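Local atomic coordinates of HpcE (Thermus thermophilus, PDB entry 1WZO), a protein that probably catalyses the isomerisation of 2-hydroxyhepta-2,4-diene-1,7-dioate in aromatic degradation, as a member of the fumarylacetoacetate hydrolase family. Residues V35-P40 / G155-V160; G48-Y53 / E67-W72; D165-W170 / S186-S191; E178-G183 / K217-V222. One frame throughout, in Å; residues are numbered along the deposited sequence.

How the contacts relate
Contact 1 closes the longest loop and joins strand 36-37 to strand 152-159; contact 2 is nested inside that loop, with its centre about 25 Å from that of contact 1 and on the opposite side of the chain's centre. Contacts 3 and 4 follow in series after contact 1, and their segments alternate along the sequence. Strands 170-175 and 178-184, neighbours in one sheet, link these two, which touch where the CB of Trp-170 packs on the O of Gly-183, 3.8 Å away. Contacts 2 and 3 join the 46-50/69-73 strand pair to the loop leading into helix 192-200: the O of Asn-52 lies 2.8 Å from the N of Leu-189, a probable hydrogen bond. Contacts 2, 3 and 4 lie wholly within the fumarylacetoacetate hydrolase family region.

Contact 1: residues V35-P40 / G155-V160; sequences VTWLLP and GPFLVV
Pro-40 lies against the backbone of the 155-160 segment, while Trp-37, three residues earlier, reaches the rings of Pro-156 and Phe-157. The CB of Pro-40 sits 3.6 Å from the O of Pro-156 and packs on the CB of Leu-158 at 4.0 Å. Its CD approaches the CA of Gly-155, where a side chain would be tight against the proline ring and, at this backbone conformation, jammed against the carbonyl O of the residue before, which alone calls for glycine. The peptide bond before Pro-156 is cis, at a corner of the chain. Trp-37 points CG away from its own carbonyl carbon (chi1 -68°), and the far end of the indole does the touching: CZ3 lies 3.7 Å from CE2 of Phe-157, which arrives at the indole edge, and 4.0 Å from CB of Pro-156. The two aromatic rings are steeply inclined, their planes at 75°. A leucine here would probably fall short of both partners and open a gap where the indole's six-membered ring now sits. One water lies 2.9 Å from both the O of Leu-38 and the O of Pro-156. This is a buried apolar junction joining strand 36-37 and the loop after it to strand 152-159 at its cis-proline corner, with strand 2-8 pairing to both strands.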
loop_
_atom_site.group_PDB
_atom_site.type_symbol
_atom_site.label_atom_id
_atom_site.label_comp_id
_atom_site.label_asym_id
_atom_site.label_seq_id
_atom_site.Cartn_x
_atom_site.Cartn_y
_atom_site.Cartn_z
ATOM N N VAL B 35 21.625 12.168 8.373
ATOM C CA VAL B 35 20.464 11.364 8.013
ATOM C C VAL B 35 20.753 10.338 6.922
ATOM O O VAL B 35 21.804 10.361 6.287
ATOM C CB VAL B 35 19.300 12.264 7.531
ATOM C CG1 VAL B 35 18.990 13.320 8.582
ATOM C CG2 VAL B 35 19.660 12.924 6.214
ATOM N N THR B 36 19.806 9.433 6.716
ATOM C CA THR B 36 19.947 8.425 5.675
ATOM C C THR B 36 18.951 8.776 4.579
ATOM O O THR B 36 17.745 8.787 4.814
ATOM C CB THR B 36 19.640 7.021 6.210
ATOM O OG1 THR B 36 20.558 6.707 7.263
ATOM C CG2 THR B 36 19.779 5.988 5.101
ATOM N N TRP B 37 19.458 9.081 3.390
ATOM C CA TRP B 37 18.593 9.433 2.269
ATOM C C TRP B 37 17.763 8.244 1.821
ATOM O O TRP B 37 18.218 7.100 1.862
ATOM C CB TRP B 37 19.413 9.918 1.071
ATOM C CG TRP B 37 20.109 11.220 1.278
ATOM C CD1 TRP B 37 21.345 11.421 1.839
ATOM C CD2 TRP B 37 19.620 12.517 0.912
ATOM N NE1 TRP B 37 21.652 12.761 1.837
ATOM C CE2 TRP B 37 20.612 13.457 1.275
ATOM C CE3 TRP B 37 18.441 12.974 0.309
ATOM C CZ2 TRP B 37 20.458 14.831 1.056
ATOM C CZ3 TRP B 37 18.290 14.344 0.090
ATOM C CH2 TRP B 37 19.295 15.254 0.464
ATOM N N LEU B 38 16.538 8.528 1.395
ATOM C CA LEU B 38 15.630 7.502 0.901
ATOM C C LEU B 38 15.161 7.989 -0.463
ATOM O O LEU B 38 15.578 9.054 -0.923
ATOM C CB LEU B 38 14.422 7.362 1.831
ATOM C CG LEU B 38 14.685 7.019 3.300
ATOM C CD1 LEU B 38 13.375 7.060 4.072
ATOM C CD2 LEU B 38 15.319 5.638 3.407
ATOM N N LEU B 39 14.306 7.209 -1.117
ATOM C CA LEU B 39 13.759 7.623 -2.398
ATOM C C LEU B 39 12.850 8.815 -2.074
ATOM O O LEU B 39 12.175 8.824 -1.043
ATOM C CB LEU B 39 12.939 6.487 -3.021
ATOM C CG LEU B 39 13.708 5.219 -3.398
ATOM C CD1 LEU B 39 12.722 4.116 -3.798
ATOM C CD2 LEU B 39 14.663 5.525 -4.544
ATOM N N PRO B 40 12.832 9.840 -2.938
ATOM C CA PRO B 40 11.988 11.016 -2.692
ATOM C C PRO B 40 10.488 10.733 -2.677
ATOM O O PRO B 40 9.701 11.557 -2.223
ATOM C CB PRO B 40 12.402 11.982 -3.808
ATOM C CG PRO B 40 12.886 11.072 -4.895
ATOM C CD PRO B 40 13.676 10.042 -4.127
ATOM N N GLY B 155 16.810 9.922 -7.586
ATOM C CA GLY B 155 16.729 11.034 -6.656
ATOM C C GLY B 155 17.803 12.075 -6.922
ATOM O O GLY B 155 18.272 12.208 -8.052
ATOM N N PRO B 156 18.231 12.815 -5.887
ATOM C CA PRO B 156 17.720 12.675 -4.520
ATOM C C PRO B 156 16.409 13.405 -4.255
ATOM O O PRO B 156 15.786 13.210 -3.211
ATOM C CB PRO B 156 18.870 13.220 -3.669
ATOM C CG PRO B 156 19.469 14.275 -4.553
ATOM C CD PRO B 156 19.482 13.598 -5.905
ATOM N N PHE B 157 15.973 14.227 -5.205
ATOM C CA PHE B 157 14.755 15.003 -5.002
ATOM C C PHE B 157 13.636 14.816 -6.011
ATOM O O PHE B 157 13.849 14.370 -7.138
ATOM C CB PHE B 157 15.077 16.503 -4.995
ATOM C CG PHE B 157 16.277 16.872 -4.178
ATOM C CD1 PHE B 157 17.449 17.286 -4.798
ATOM C CD2 PHE B 157 16.232 16.815 -2.792
ATOM C CE1 PHE B 157 18.565 17.644 -4.047
ATOM C CE2 PHE B 157 17.344 17.168 -2.034
ATOM C CZ PHE B 157 18.511 17.584 -2.663
ATOM N N LEU B 158 12.435 15.170 -5.571
ATOM C CA LEU B 158 11.263 15.174 -6.428
ATOM C C LEU B 158 11.099 16.682 -6.595
ATOM O O LEU B 158 10.526 17.355 -5.734
ATOM C CB LEU B 158 10.038 14.592 -5.723
ATOM C CG LEU B 158 8.723 14.820 -6.480
ATOM C CD1 LEU B 158 8.856 14.353 -7.922
ATOM C CD2 LEU B 158 7.585 14.078 -5.772
ATOM N N VAL B 159 11.649 17.205 -7.686
ATOM C CA VAL B 159 11.605 18.633 -7.967
ATOM C C VAL B 159 10.295 19.046 -8.627
ATOM O O VAL B 159 10.029 18.710 -9.784
ATOM C CB VAL B 159 12.790 19.035 -8.862
ATOM C CG1 VAL B 159 12.850 20.555 -9.011
ATOM C CG2 VAL B 159 14.082 18.497 -8.259
ATOM N N VAL B 160 9.487 19.787 -7.874
ATOM C CA VAL B 160 8.193 20.250 -8.346
ATOM C C VAL B 160 8.121 21.771 -8.509
ATOM O O VAL B 160 8.686 22.525 -7.713
ATOM C CB VAL B 160 7.075 19.808 -7.381
ATOM C CG1 VAL B 160 7.057 18.287 -7.268
ATOM C CG2 VAL B 160 7.301 20.420 -6.007
HETATM O O HOH W 1 14.715 11.836 -0.899
#

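Contact 2: residues G48-Y53 / E67-W72; sequences GVALNY and EPALFW
An antiparallel strand pair, 46-50 with 69-73, supplies the frame of this contact, and Gly-48 faces Phe-71 across it as a hydrogen-bonded pair. The N of Gly-48 donates to the O of Phe-71 over 2.7 Å, almost straight at 169°, and the N of Phe-71 returns a bond of 3.0 Å to the O of Gly-48. Farther along, the N of Ala-50 donates to the O of Ala-69 at 2.8 Å, and a water joins the O of Ala-50 to the N of Ala-69. Phe-71 turns its ring back across the neighbouring strand: CG stands between its backbone N and carbonyl carbon (chi1 66°), which lays one ring face over Gly-48. The CA of Gly-48 is 3.9 Å from the ring centroid and close to the normal, a CH-pi contact, while the N of Ala-50 lies at the ring's edge. A side chain at Gly-48 would clash with CZ of Phe-71, so glycine lets the ring lie this close. Replacing Phe-71 with an alanine would probably open a gap over Gly-48 and strip its CA of the CH-pi partner. The other face of the sheet carries Val-49 and Leu-70, a non-hydrogen-bonded pair whose side chains run side by side, with CG2 of Val-49 3.9 Å from CD2 of Leu-70; CG1 of the valine meets CB of Pro-68. Helix 192-200 covers this face through Leu-195 and Phe-198. Phe-71 over Gly-48 is a cross-strand glycine-aromatic pair of an antiparallel sheet, the "aromatic rescue" of glycine.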
loop_
_atom_site.group_PDB
_atom_site.type_symbol
_atom_site.label_atom_id
_atom_site.label_comp_id
_atom_site.label_asym_id
_atom_site.label_seq_id
_atom_site.Cartn_x
_atom_site.Cartn_y
_atom_site.Cartn_z
ATOM N N GLY B 48 11.093 2.905 -19.348
ATOM C CA GLY B 48 12.205 3.645 -19.916
ATOM C C GLY B 48 12.092 3.579 -21.427
ATOM O O GLY B 48 11.281 2.811 -21.960
ATOM N N VAL B 49 12.885 4.386 -22.127
ATOM C CA VAL B 49 12.863 4.386 -23.585
ATOM C C VAL B 49 14.292 4.193 -24.047
ATOM O O VAL B 49 15.194 4.892 -23.595
ATOM C CB VAL B 49 12.329 5.721 -24.145
ATOM C CG1 VAL B 49 12.102 5.613 -25.648
ATOM C CG2 VAL B 49 11.043 6.092 -23.444
ATOM N N ALA B 50 14.506 3.231 -24.936
ATOM C CA ALA B 50 15.844 2.968 -25.439
ATOM C C ALA B 50 16.059 3.780 -26.710
ATOM O O ALA B 50 15.099 4.164 -27.377
ATOM C CB ALA B 50 16.011 1.479 -25.733
ATOM N N LEU B 51 17.320 4.041 -27.033
ATOM C CA LEU B 51 17.669 4.789 -28.237
ATOM C C LEU B 51 16.821 6.041 -28.428
ATOM O O LEU B 51 16.166 6.198 -29.464
ATOM C CB LEU B 51 17.515 3.893 -29.471
ATOM C CG LEU B 51 18.224 2.532 -29.480
ATOM C CD1 LEU B 51 18.002 1.864 -30.836
ATOM C CD2 LEU B 51 19.718 2.705 -29.206
ATOM N N ASN B 52 16.829 6.932 -27.438
ATOM C CA ASN B 52 16.053 8.161 -27.540
ATOM C C ASN B 52 16.920 9.410 -27.716
ATOM O O ASN B 52 16.435 10.529 -27.570
ATOM C CB ASN B 52 15.151 8.336 -26.315
ATOM C CG ASN B 52 14.067 9.368 -26.546
ATOM O OD1 ASN B 52 13.458 9.400 -27.611
ATOM N ND2 ASN B 52 13.810 10.208 -25.546
ATOM N N TYR B 53 18.199 9.216 -28.017
ATOM C CA TYR B 53 19.098 10.348 -28.238
ATOM C C TYR B 53 19.942 10.151 -29.486
ATOM O O TYR B 53 20.226 9.022 -29.884
ATOM C CB TYR B 53 20.033 10.569 -27.047
ATOM C CG TYR B 53 19.414 11.332 -25.902
ATOM C CD1 TYR B 53 18.642 10.682 -24.940
ATOM C CD2 TYR B 53 19.596 12.714 -25.781
ATOM C CE1 TYR B 53 18.070 11.385 -23.883
ATOM C CE2 TYR B 53 19.024 13.428 -24.728
ATOM C CZ TYR B 53 18.262 12.757 -23.782
ATOM O OH TYR B 53 17.689 13.457 -22.741
ATOM N N GLU B 67 8.449 4.052 -33.544
ATOM C CA GLU B 67 7.765 4.180 -32.266
ATOM C C GLU B 67 8.786 4.016 -31.152
ATOM O O GLU B 67 9.803 3.347 -31.323
ATOM C CB GLU B 67 6.638 3.142 -32.134
ATOM C CG GLU B 67 7.076 1.702 -31.942
ATOM C CD GLU B 67 5.894 0.740 -31.942
ATOM O OE1 GLU B 67 5.294 0.533 -33.016
ATOM O OE2 GLU B 67 5.556 0.200 -30.869
ATOM N N PRO B 68 8.540 4.652 -30.000
ATOM C CA PRO B 68 9.462 4.563 -28.864
ATOM C C PRO B 68 9.713 3.117 -28.455
ATOM O O PRO B 68 8.775 2.326 -28.358
ATOM C CB PRO B 68 8.738 5.347 -27.768
ATOM C CG PRO B 68 7.918 6.327 -28.529
ATOM C CD PRO B 68 7.384 5.502 -29.672
ATOM N N ALA B 69 10.978 2.783 -28.225
ATOM C CA ALA B 69 11.370 1.436 -27.807
ATOM C C ALA B 69 11.297 1.384 -26.280
ATOM O O ALA B 69 12.295 1.588 -25.592
ATOM C CB ALA B 69 12.788 1.141 -28.280
ATOM N N LEU B 70 10.108 1.091 -25.768
ATOM C CA LEU B 70 9.852 1.048 -24.331
ATOM C C LEU B 70 10.308 -0.220 -23.620
ATOM O O LEU B 70 10.262 -1.317 -24.187
ATOM C CB LEU B 70 8.352 1.218 -24.077
ATOM C CG LEU B 70 7.578 2.389 -24.683
ATOM C CD1 LEU B 70 6.092 2.167 -24.454
ATOM C CD2 LEU B 70 8.027 3.697 -24.042
ATOM N N PHE B 71 10.742 -0.061 -22.371
ATOM C CA PHE B 71 11.152 -1.187 -21.544
ATOM C C PHE B 71 10.823 -0.897 -20.084
ATOM O O PHE B 71 10.542 0.242 -19.704
ATOM C CB PHE B 71 12.640 -1.515 -21.699
ATOM C CG PHE B 71 13.564 -0.450 -21.189
ATOM C CD1 PHE B 71 13.973 0.589 -22.017
ATOM C CD2 PHE B 71 14.047 -0.500 -19.885
ATOM C CE1 PHE B 71 14.854 1.562 -21.552
ATOM C CE2 PHE B 71 14.926 0.469 -19.416
ATOM C CZ PHE B 71 15.329 1.501 -20.255
ATOM N N TRP B 72 10.886 -1.939 -19.267
ATOM C CA TRP B 72 10.543 -1.846 -17.856
ATOM C C TRP B 72 11.722 -1.933 -16.895
ATOM O O TRP B 72 12.723 -2.575 -17.187
ATOM C CB TRP B 72 9.543 -2.971 -17.552
ATOM C CG TRP B 72 9.239 -3.235 -16.102
ATOM C CD1 TRP B 72 8.529 -2.437 -15.252
ATOM C CD2 TRP B 72 9.532 -4.433 -15.378
ATOM N NE1 TRP B 72 8.351 -3.069 -14.046
ATOM C CE2 TRP B 72 8.958 -4.297 -14.096
ATOM C CE3 TRP B 72 10.221 -5.614 -15.689
ATOM C CZ2 TRP B 72 9.048 -5.299 -13.124
ATOM C CZ3 TRP B 72 10.310 -6.611 -14.724
ATOM C CH2 TRP B 72 9.725 -6.445 -13.455
HETATM O O HOH W 2 13.059 4.575 -28.975
#

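Contact 3: residues D165-W170 / S186-S191; sequences DPQDLW and SRMLYS
The backbone N of Gln-167, the residue whose side chain reaches across to Met-188 and Ser-191, donates to OD1 of Asp-165 at 3.0 Å (157°), meeting the carboxylate from above its plane. This bond makes an Asx turn, and it reinforces a type I beta turn from Asp-165 to Asp-168. The contact joins the turn before strand 170-175 to the loop that leads into helix 192-200. Bent at chi2 (-55°), the glutamine chain brings NE2 to the SD of Met-188 and OE1 to the CB of Ser-191, and it crosses the methionine side chain at about a right angle. NE2 gives SD a weak but straight hydrogen bond of 3.5 Å (172°), and a weak water bridge connects it to the O of Ser-186. The amide's other end, OE1, accepts a hydrogen bond from the N of Val-192, in the first turn of the helix. Ser-191 occupies the N-cap position of that helix, and its side chain caps a backbone N farther on; the glutamine therefore meets the helix start beside the cap. The O of Gln-167 lies 3.2 Å from CB of Ser-186, whose OG bonds to ND1 of His-184. OE1 of Gln-167 lies 3.4 Å from CB of Ser-191.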
loop_
_atom_site.group_PDB
_atom_site.type_symbol
_atom_site.label_atom_id
_atom_site.label_comp_id
_atom_site.label_asym_id
_atom_site.label_seq_id
_atom_site.Cartn_x
_atom_site.Cartn_y
_atom_site.Cartn_z
ATOM N N ASP B 165 10.954 23.870 -18.639
ATOM C CA ASP B 165 10.948 23.117 -19.891
ATOM C C ASP B 165 11.888 21.916 -19.783
ATOM O O ASP B 165 13.108 22.066 -19.765
ATOM C CB ASP B 165 11.373 24.018 -21.058
ATOM C CG ASP B 165 11.437 23.274 -22.379
ATOM O OD1 ASP B 165 10.846 22.176 -22.485
ATOM O OD2 ASP B 165 12.071 23.795 -23.322
ATOM N N PRO B 166 11.322 20.699 -19.717
ATOM C CA PRO B 166 12.129 19.483 -19.607
ATOM C C PRO B 166 13.021 19.204 -20.813
ATOM O O PRO B 166 13.956 18.417 -20.721
ATOM C CB PRO B 166 11.077 18.394 -19.395
ATOM C CG PRO B 166 9.927 18.898 -20.215
ATOM C CD PRO B 166 9.889 20.366 -19.819
ATOM N N GLN B 167 12.727 19.846 -21.943
ATOM C CA GLN B 167 13.514 19.656 -23.160
ATOM C C GLN B 167 14.655 20.668 -23.244
ATOM O O GLN B 167 15.311 20.795 -24.281
ATOM C CB GLN B 167 12.622 19.796 -24.404
ATOM C CG GLN B 167 11.339 18.970 -24.353
ATOM C CD GLN B 167 11.589 17.487 -24.098
ATOM O OE1 GLN B 167 10.747 16.804 -23.512
ATOM N NE2 GLN B 167 12.733 16.984 -24.544
ATOM N N ASP B 168 14.901 21.376 -22.148
ATOM C CA ASP B 168 15.967 22.377 -22.117
ATOM C C ASP B 168 16.779 22.280 -20.816
ATOM O O ASP B 168 16.834 23.225 -20.029
ATOM C CB ASP B 168 15.343 23.771 -22.269
ATOM C CG ASP B 168 16.373 24.863 -22.466
ATOM O OD1 ASP B 168 17.259 24.706 -23.332
ATOM O OD2 ASP B 168 16.281 25.888 -21.760
ATOM N N LEU B 169 17.407 21.125 -20.602
ATOM C CA LEU B 169 18.211 20.884 -19.403
ATOM C C LEU B 169 19.513 20.175 -19.764
ATOM O O LEU B 169 19.518 19.281 -20.610
ATOM C CB LEU B 169 17.435 20.007 -18.406
ATOM C CG LEU B 169 16.061 20.450 -17.902
ATOM C CD1 LEU B 169 15.431 19.326 -17.081
ATOM C CD2 LEU B 169 16.194 21.705 -17.060
ATOM N N TRP B 170 20.622 20.569 -19.141
ATOM C CA TRP B 170 21.878 19.891 -19.426
ATOM C C TRP B 170 21.998 18.649 -18.547
ATOM O O TRP B 170 21.418 18.590 -17.459
ATOM C CB TRP B 170 23.099 20.804 -19.213
ATOM C CG TRP B 170 23.200 21.521 -17.884
ATOM C CD1 TRP B 170 23.012 22.857 -17.668
ATOM C CD2 TRP B 170 23.586 20.962 -16.616
ATOM N NE1 TRP B 170 23.260 23.166 -16.351
ATOM C CE2 TRP B 170 23.614 22.024 -15.683
ATOM C CE3 TRP B 170 23.912 19.670 -16.178
ATOM C CZ2 TRP B 170 23.956 21.834 -14.339
ATOM C CZ3 TRP B 170 24.253 19.482 -14.840
ATOM C CH2 TRP B 170 24.270 20.560 -13.937
ATOM N N SER B 186 17.497 18.602 -24.993
ATOM C CA SER B 186 16.906 19.136 -26.212
ATOM C C SER B 186 17.157 18.179 -27.368
ATOM O O SER B 186 16.526 18.283 -28.418
ATOM C CB SER B 186 17.503 20.509 -26.544
ATOM O OG SER B 186 18.911 20.429 -26.652
ATOM N N ARG B 187 18.075 17.242 -27.163
ATOM C CA ARG B 187 18.425 16.269 -28.192
ATOM C C ARG B 187 17.578 14.994 -28.138
ATOM O O ARG B 187 17.844 14.030 -28.853
ATOM C CB ARG B 187 19.911 15.933 -28.086
ATOM C CG ARG B 187 20.794 17.162 -28.270
ATOM C CD ARG B 187 22.207 16.936 -27.774
ATOM N NE ARG B 187 22.967 18.183 -27.775
ATOM C CZ ARG B 187 24.160 18.338 -27.208
ATOM N NH1 ARG B 187 24.742 17.320 -26.585
ATOM N NH2 ARG B 187 24.770 19.514 -27.262
ATOM N N MET B 188 16.558 14.999 -27.287
ATOM C CA MET B 188 15.648 13.857 -27.175
ATOM C C MET B 188 14.959 13.658 -28.522
ATOM O O MET B 188 14.486 14.624 -29.122
ATOM C CB MET B 188 14.574 14.136 -26.124
ATOM C CG MET B 188 14.769 13.439 -24.809
ATOM S SD MET B 188 13.315 13.669 -23.778
ATOM C CE MET B 188 14.073 14.225 -22.264
ATOM N N LEU B 189 14.895 12.418 -29.000
ATOM C CA LEU B 189 14.239 12.154 -30.277
ATOM C C LEU B 189 12.738 12.304 -30.089
ATOM O O LEU B 189 12.056 12.938 -30.900
ATOM C CB LEU B 189 14.599 10.758 -30.780
ATOM C CG LEU B 189 16.091 10.595 -31.097
ATOM C CD1 LEU B 189 16.349 9.181 -31.602
ATOM C CD2 LEU B 189 16.522 11.625 -32.147
ATOM N N TYR B 190 12.230 11.709 -29.014
ATOM C CA TYR B 190 10.822 11.812 -28.656
ATOM C C TYR B 190 10.810 12.617 -27.364
ATOM O O TYR B 190 11.497 12.266 -26.406
ATOM C CB TYR B 190 10.199 10.440 -28.382
ATOM C CG TYR B 190 9.781 9.658 -29.608
ATOM C CD1 TYR B 190 10.642 8.735 -30.201
ATOM C CD2 TYR B 190 8.515 9.830 -30.163
ATOM C CE1 TYR B 190 10.244 7.997 -31.318
ATOM C CE2 TYR B 190 8.109 9.099 -31.278
ATOM C CZ TYR B 190 8.978 8.187 -31.846
ATOM O OH TYR B 190 8.573 7.460 -32.941
ATOM N N SER B 191 10.034 13.693 -27.332
ATOM C CA SER B 191 9.965 14.533 -26.143
ATOM C C SER B 191 9.183 13.853 -25.029
ATOM O O SER B 191 8.511 12.841 -25.248
ATOM C CB SER B 191 9.283 15.856 -26.474
ATOM O OG SER B 191 7.922 15.651 -26.813
HETATM O O HOH W 3 13.290 18.204 -27.561
#

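Contact 4: residues E178-G183 / K217-V222; sequences ELRQEG and KGISQV
Arg-180 and Gln-181 both direct their side chains toward the 217-222 segment, and they do so because a classic beta bulge opposite Ala-173 puts two successive residues on the same side of edge strand 178-184. The arginine bends at chi2 (-69°), which turns the edge of its guanidinium to the carbonyls of Ile-219 and Gln-221. Its end grips the O of Gln-221 with two nitrogens, NH1 at 3.1 Å and NH2 at 3.3 Å, with that oxygen in the guanidinium plane. NH1 also donates to the O of Ile-219 over 3.0 Å, approaching from above the carbonyl plane; with both bonds made, NH1 joins carbonyls two residues apart. Ile-219 is itself the centre of an inverse gamma turn, with a weak bond from the N of Ser-220 to the O of Gly-218.

Gln-181 takes a different course. Its CG lies opposite the backbone N (chi1 167°) and the chain continues extended, carrying the amide past Gly-218, where a side chain would clash with NE2. The amide is held at both ends from outside the two segments, NE2 donating to the O of Pro-216 and OE1 bonding with the OH of Tyr-96 on strand 94-104. Arg-180 also packs on that tyrosine. Between the two side chains a water bridges the backbones, donating to the O of Arg-180 at 2.9 Å and accepting from the N of Ile-219 at 2.9 Å.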
loop_
_atom_site.group_PDB
_atom_site.type_symbol
_atom_site.label_atom_id
_atom_site.label_comp_id
_atom_site.label_asym_id
_atom_site.label_seq_id
_atom_site.Cartn_x
_atom_site.Cartn_y
_atom_site.Cartn_z
ATOM N N GLU B 178 35.554 12.872 -11.688
ATOM C CA GLU B 178 35.946 13.324 -13.016
ATOM C C GLU B 178 34.790 13.315 -14.010
ATOM O O GLU B 178 34.089 12.313 -14.159
ATOM C CB GLU B 178 37.096 12.468 -13.552
ATOM C CG GLU B 178 37.611 12.924 -14.912
ATOM C CD GLU B 178 38.971 12.339 -15.255
ATOM O OE1 GLU B 178 39.437 12.551 -16.396
ATOM O OE2 GLU B 178 39.577 11.674 -14.385
ATOM N N LEU B 179 34.603 14.443 -14.691
ATOM C CA LEU B 179 33.540 14.584 -15.675
ATOM C C LEU B 179 33.719 13.566 -16.792
ATOM O O LEU B 179 34.740 13.552 -17.480
ATOM C CB LEU B 179 33.541 15.997 -16.261
ATOM C CG LEU B 179 32.450 16.324 -17.283
ATOM C CD1 LEU B 179 31.078 16.227 -16.634
ATOM C CD2 LEU B 179 32.680 17.725 -17.831
ATOM N N ARG B 180 32.718 12.711 -16.967
ATOM C CA ARG B 180 32.760 11.679 -17.993
ATOM C C ARG B 180 31.934 12.033 -19.219
ATOM O O ARG B 180 32.286 11.669 -20.343
ATOM C CB ARG B 180 32.225 10.357 -17.435
ATOM C CG ARG B 180 33.171 9.583 -16.548
ATOM C CD ARG B 180 34.344 9.018 -17.334
ATOM N NE ARG B 180 34.965 7.907 -16.618
ATOM C CZ ARG B 180 34.470 6.671 -16.580
ATOM N NH1 ARG B 180 33.346 6.379 -17.227
ATOM N NH2 ARG B 180 35.093 5.729 -15.883
ATOM N N GLN B 181 30.838 12.750 -19.007
ATOM C CA GLN B 181 29.952 13.056 -20.113
ATOM C C GLN B 181 29.043 14.257 -19.903
ATOM O O GLN B 181 28.672 14.588 -18.777
ATOM C CB GLN B 181 29.113 11.801 -20.388
ATOM C CG GLN B 181 27.910 11.966 -21.281
ATOM C CD GLN B 181 27.131 10.664 -21.410
ATOM O OE1 GLN B 181 26.941 9.942 -20.426
ATOM N NE2 GLN B 181 26.671 10.364 -22.616
ATOM N N GLU B 182 28.692 14.901 -21.010
ATOM C CA GLU B 182 27.799 16.051 -21.006
ATOM C C GLU B 182 26.765 15.868 -22.108
ATOM O O GLU B 182 27.101 15.525 -23.239
ATOM C CB GLU B 182 28.568 17.354 -21.252
ATOM C CG GLU B 182 29.418 17.818 -20.082
ATOM C CD GLU B 182 29.986 19.212 -20.297
ATOM O OE1 GLU B 182 30.734 19.405 -21.279
ATOM O OE2 GLU B 182 29.682 20.113 -19.486
ATOM N N GLY B 183 25.503 16.095 -21.769
ATOM C CA GLY B 183 24.442 15.959 -22.747
ATOM C C GLY B 183 23.389 17.018 -22.513
ATOM O O GLY B 183 23.502 17.813 -21.582
ATOM N N LYS B 217 24.824 8.353 -25.957
ATOM C CA LYS B 217 25.981 7.476 -25.792
ATOM C C LYS B 217 27.162 8.299 -25.296
ATOM O O LYS B 217 27.278 9.483 -25.611
ATOM C CB LYS B 217 26.369 6.813 -27.116
ATOM C CG LYS B 217 25.416 5.739 -27.615
ATOM C CD LYS B 217 25.972 5.089 -28.880
ATOM C CE LYS B 217 25.009 4.068 -29.466
ATOM N NZ LYS B 217 25.531 3.472 -30.734
ATOM N N GLY B 218 28.036 7.664 -24.522
ATOM C CA GLY B 218 29.206 8.345 -24.003
ATOM C C GLY B 218 30.155 7.355 -23.360
ATOM O O GLY B 218 29.934 6.151 -23.433
ATOM N N ILE B 219 31.220 7.856 -22.739
ATOM C CA ILE B 219 32.187 6.992 -22.066
ATOM C C ILE B 219 31.583 6.723 -20.694
ATOM O O ILE B 219 31.925 7.375 -19.705
ATOM C CB ILE B 219 33.550 7.706 -21.922
ATOM C CG1 ILE B 219 33.995 8.238 -23.288
ATOM C CG2 ILE B 219 34.595 6.745 -21.365
ATOM C CD1 ILE B 219 34.119 7.163 -24.360
ATOM N N SER B 220 30.690 5.738 -20.643
ATOM C CA SER B 220 29.965 5.418 -19.421
ATOM C C SER B 220 30.272 4.120 -18.673
ATOM O O SER B 220 29.505 3.724 -17.791
ATOM C CB SER B 220 28.472 5.459 -19.736
ATOM O OG SER B 220 28.193 4.637 -20.860
ATOM N N GLN B 221 31.373 3.454 -19.002
ATOM C CA GLN B 221 31.694 2.209 -18.317
ATOM C C GLN B 221 32.164 2.467 -16.889
ATOM O O GLN B 221 32.953 3.379 -16.632
ATOM C CB GLN B 221 32.753 1.422 -19.093
ATOM C CG GLN B 221 33.263 0.193 -18.355
ATOM C CD GLN B 221 33.963 -0.793 -19.271
ATOM O OE1 GLN B 221 34.569 -0.405 -20.271
ATOM N NE2 GLN B 221 33.893 -2.075 -18.927
ATOM N N VAL B 222 31.663 1.661 -15.958
ATOM C CA VAL B 222 32.024 1.809 -14.557
ATOM C C VAL B 222 32.506 0.488 -13.973
ATOM O O VAL B 222 32.214 -0.578 -14.506
ATOM C CB VAL B 222 30.831 2.336 -13.738
ATOM C CG1 VAL B 222 30.514 3.766 -14.156
ATOM C CG2 VAL B 222 29.615 1.446 -13.955
HETATM O O HOH W 4 30.845 10.733 -22.724
#